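Local coordinates for protein glycerol kinase, putative (Plasmodium falciparum, PDB 2W40) that probably phosphorylates glycerol to sn-glycerol 3-phosphate at the expense of ATP, at residues V184-I195 against L289-F297. Sequence-based numbering, arbitrary orientation.
With EDO (1,2-ethanediol), chain B; EDO (1,2-ethanediol), chain D.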
# COMPACT_ATOMS: atom_id res chain seq x y z
N VAL C 184 -10.13 -39.08 -5.51
CA VAL C 184 -11.30 -38.36 -6.03
C VAL C 184 -11.39 -36.87 -5.63
O VAL C 184 -11.90 -36.04 -6.40
CB VAL C 184 -12.61 -39.03 -5.53
CG1 VAL C 184 -12.90 -40.39 -6.15
CG2 VAL C 184 -12.64 -39.12 -4.02
N THR C 185 -10.90 -36.48 -4.48
CA THR C 185 -10.89 -35.07 -4.08
C THR C 185 -9.92 -34.20 -4.91
O THR C 185 -10.35 -33.17 -5.46
CB THR C 185 -10.69 -34.84 -2.57
OG1 THR C 185 -9.34 -35.17 -2.17
CG2 THR C 185 -11.75 -35.65 -1.79
N ASN C 186 -8.68 -34.68 -5.11
CA ASN C 186 -7.75 -33.99 -5.95
C ASN C 186 -8.17 -33.98 -7.42
O ASN C 186 -8.04 -32.95 -8.08
CB ASN C 186 -6.35 -34.58 -5.79
CG ASN C 186 -5.59 -33.96 -4.58
OD1 ASN C 186 -5.26 -32.77 -4.60
ND2 ASN C 186 -5.28 -34.76 -3.60
N ALA C 187 -8.71 -35.11 -7.89
CA ALA C 187 -9.17 -35.18 -9.28
C ALA C 187 -10.27 -34.14 -9.54
O ALA C 187 -10.41 -33.62 -10.66
CB ALA C 187 -9.63 -36.57 -9.71
N SER C 188 -11.09 -33.84 -8.52
CA SER C 188 -12.22 -32.91 -8.67
C SER C 188 -11.78 -31.41 -8.81
O SER C 188 -12.61 -30.55 -9.07
CB SER C 188 -13.17 -33.08 -7.49
OG SER C 188 -12.73 -32.38 -6.34
N ARG C 189 -10.43 -31.20 -8.62
CA ARG C 189 -9.83 -29.89 -8.60
C ARG C 189 -9.12 -29.55 -9.92
O ARG C 189 -8.37 -28.57 -10.04
CB ARG C 189 -8.88 -29.74 -7.45
CG ARG C 189 -9.48 -30.16 -6.14
CD ARG C 189 -10.78 -29.47 -5.80
NE ARG C 189 -10.60 -28.02 -5.56
CZ ARG C 189 -11.41 -27.21 -4.90
NH1 ARG C 189 -12.60 -27.62 -4.45
NH2 ARG C 189 -11.04 -25.96 -4.66
N THR C 190 -9.31 -30.44 -10.87
CA THR C 190 -8.53 -30.36 -12.13
C THR C 190 -9.28 -29.70 -13.32
O THR C 190 -8.60 -29.24 -14.29
CB THR C 190 -8.11 -31.81 -12.57
OG1 THR C 190 -9.28 -32.55 -12.91
CG2 THR C 190 -7.15 -32.54 -11.60
N LEU C 191 -10.63 -29.69 -13.26
CA LEU C 191 -11.51 -29.24 -14.35
C LEU C 191 -11.61 -30.33 -15.45
O LEU C 191 -12.10 -30.07 -16.54
CB LEU C 191 -11.13 -27.89 -14.90
CG LEU C 191 -12.06 -26.72 -14.65
CD1 LEU C 191 -11.43 -25.30 -14.98
CD2 LEU C 191 -13.26 -26.96 -15.39
N LEU C 192 -11.04 -31.54 -15.15
CA LEU C 192 -11.01 -32.68 -16.07
C LEU C 192 -11.90 -33.87 -15.67
O LEU C 192 -12.05 -34.81 -16.48
CB LEU C 192 -9.61 -33.20 -16.34
CG LEU C 192 -8.62 -32.15 -16.74
CD1 LEU C 192 -7.25 -32.85 -16.76
CD2 LEU C 192 -9.02 -31.52 -18.09
N MET C 193 -12.41 -33.88 -14.41
CA MET C 193 -13.16 -35.02 -13.94
C MET C 193 -14.66 -34.70 -14.04
O MET C 193 -15.07 -33.59 -13.68
CB MET C 193 -12.82 -35.28 -12.49
CG MET C 193 -13.35 -36.61 -12.00
SD MET C 193 -13.20 -36.86 -10.21
CE MET C 193 -14.63 -35.89 -9.59
N ASP C 194 -15.46 -35.70 -14.37
CA ASP C 194 -16.92 -35.68 -14.31
C ASP C 194 -17.30 -35.78 -12.82
O ASP C 194 -16.98 -36.79 -12.16
CB ASP C 194 -17.50 -36.81 -15.10
CG ASP C 194 -19.07 -36.73 -15.14
OD1 ASP C 194 -19.72 -36.51 -14.11
OD2 ASP C 194 -19.63 -36.97 -16.26
N ILE C 195 -17.86 -34.69 -12.29
CA ILE C 195 -18.17 -34.62 -10.83
C ILE C 195 -19.19 -35.65 -10.31
O ILE C 195 -19.21 -35.95 -9.13
CB ILE C 195 -18.64 -33.17 -10.49
CG1 ILE C 195 -18.59 -32.84 -8.99
CG2 ILE C 195 -20.01 -32.83 -10.97
CD1 ILE C 195 -17.25 -33.01 -8.37
N LEU C 289 -20.11 -20.44 -5.57
CA LEU C 289 -19.41 -21.47 -4.83
C LEU C 289 -19.13 -22.65 -5.78
O LEU C 289 -19.77 -22.86 -6.82
CB LEU C 289 -20.31 -21.87 -3.64
CG LEU C 289 -20.65 -20.74 -2.61
CD1 LEU C 289 -21.39 -21.24 -1.40
CD2 LEU C 289 -19.34 -20.03 -2.06
N ILE C 290 -18.10 -23.40 -5.45
CA ILE C 290 -17.68 -24.55 -6.28
C ILE C 290 -18.24 -25.86 -5.69
O ILE C 290 -18.19 -26.06 -4.48
CB ILE C 290 -16.13 -24.63 -6.30
CG1 ILE C 290 -15.50 -23.46 -7.11
CG2 ILE C 290 -15.63 -26.04 -6.82
CD1 ILE C 290 -14.05 -23.49 -7.16
N THR C 291 -18.78 -26.71 -6.54
CA THR C 291 -19.21 -28.07 -6.15
C THR C 291 -18.02 -29.01 -6.19
O THR C 291 -17.36 -29.06 -7.24
CB THR C 291 -20.26 -28.61 -7.15
OG1 THR C 291 -21.27 -27.67 -7.23
CG2 THR C 291 -20.80 -29.98 -6.76
N THR C 292 -17.68 -29.64 -5.08
CA THR C 292 -16.52 -30.51 -5.03
C THR C 292 -16.86 -31.82 -4.26
O THR C 292 -17.97 -31.99 -3.77
CB THR C 292 -15.32 -29.74 -4.39
OG1 THR C 292 -14.13 -30.46 -4.61
CG2 THR C 292 -15.58 -29.53 -2.83
N ILE C 293 -15.95 -32.74 -4.33
CA ILE C 293 -16.08 -33.99 -3.61
C ILE C 293 -15.57 -33.72 -2.16
O ILE C 293 -14.46 -33.13 -2.02
CB ILE C 293 -15.24 -35.13 -4.17
CG1 ILE C 293 -15.60 -35.50 -5.61
CG2 ILE C 293 -15.31 -36.33 -3.20
CD1 ILE C 293 -16.92 -36.02 -5.77
N CYS C 294 -16.35 -34.01 -1.12
CA CYS C 294 -15.84 -33.93 0.23
C CYS C 294 -14.92 -35.12 0.58
O CYS C 294 -13.75 -34.92 1.00
CB CYS C 294 -16.99 -33.82 1.21
SG CYS C 294 -16.53 -33.05 2.80
N TYR C 295 -15.39 -36.34 0.37
CA TYR C 295 -14.57 -37.55 0.56
C TYR C 295 -15.35 -38.73 -0.01
O TYR C 295 -16.57 -38.67 -0.15
CB TYR C 295 -14.21 -37.72 2.06
CG TYR C 295 -15.41 -37.61 3.01
CD1 TYR C 295 -16.31 -38.66 3.16
CD2 TYR C 295 -15.70 -36.42 3.64
CE1 TYR C 295 -17.43 -38.49 3.95
CE2 TYR C 295 -16.83 -36.30 4.45
CZ TYR C 295 -17.67 -37.34 4.61
OH TYR C 295 -18.84 -37.21 5.43
N LYS C 296 -14.64 -39.82 -0.26
CA LYS C 296 -15.18 -41.13 -0.60
C LYS C 296 -14.14 -42.06 -0.05
O LYS C 296 -13.16 -42.29 -0.64
CB LYS C 296 -15.32 -41.33 -2.13
CG LYS C 296 -15.85 -42.69 -2.57
CD LYS C 296 -15.92 -42.84 -4.05
CE LYS C 296 -15.99 -44.26 -4.41
NZ LYS C 296 -16.27 -44.55 -5.84
N PHE C 297 -14.42 -42.64 1.11
CA PHE C 297 -13.39 -43.44 1.74
C PHE C 297 -13.03 -44.71 0.91
O PHE C 297 -11.85 -45.00 0.72
CB PHE C 297 -13.82 -43.86 3.22
CG PHE C 297 -13.70 -42.78 4.25
CD1 PHE C 297 -13.85 -41.46 3.95
CD2 PHE C 297 -13.46 -43.09 5.56
CE1 PHE C 297 -13.80 -40.47 4.90
CE2 PHE C 297 -13.36 -42.08 6.52
CZ PHE C 297 -13.57 -40.76 6.18
C1 EDO B . -12.74 -43.71 -6.56
O1 EDO B . -13.97 -43.18 -7.15
C2 EDO B . -12.52 -45.15 -7.00
O2 EDO B . -13.50 -45.90 -6.28
C1 EDO D . -19.46 -22.04 -9.79
O1 EDO D . -20.53 -21.43 -9.03
C2 EDO D . -18.17 -21.29 -9.66
O2 EDO D . -17.19 -21.87 -10.41
O HOH W 1 -14.31 -29.60 -7.26
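I293, on the edge strand 290-295 of the C-terminal-domain sheet, packs against the short helix 184-187 and the following loop of the N-terminal domain. Its branches divide the work: CG2 meets V184 CG2 at 3.9 Å, whereas CD1 lies 4.0 Å from I195 CD1, those two side chains running past each other in opposite directions. With CG1 anti to the carbonyl carbon (chi1 -61°), that branch points at S188 CB and M193 CE, both on the same side of it. T185 turns its methyl, not its hydroxyl, to the strand, CG2 lying 3.5 Å from C294 O; OG1 is held by D183 and G247. This part is close and mostly apolar, burying I293 N and C294 O without hydrogen-bond partners in the model. Partly exposed K296 fits more loosely: V184 CG2 meets its CB at 4.0 Å, and the extended chain carries NZ away to an ethanediol, probably from the crystallisation liquor. Polar contact centres on T292 OG1, 2.9 Å from S188 OG, which donates to T185 O. R189 NH1 gives T292 OG1 a weak hydrogen bond (3.2 Å, N-H...O 162°), and a water accepts from it while donating to S188 O and T291 O. With the R189-E308 salt bridge to neighbouring strand 304-311, these links suggest a polar join flanking I293's apolar packing.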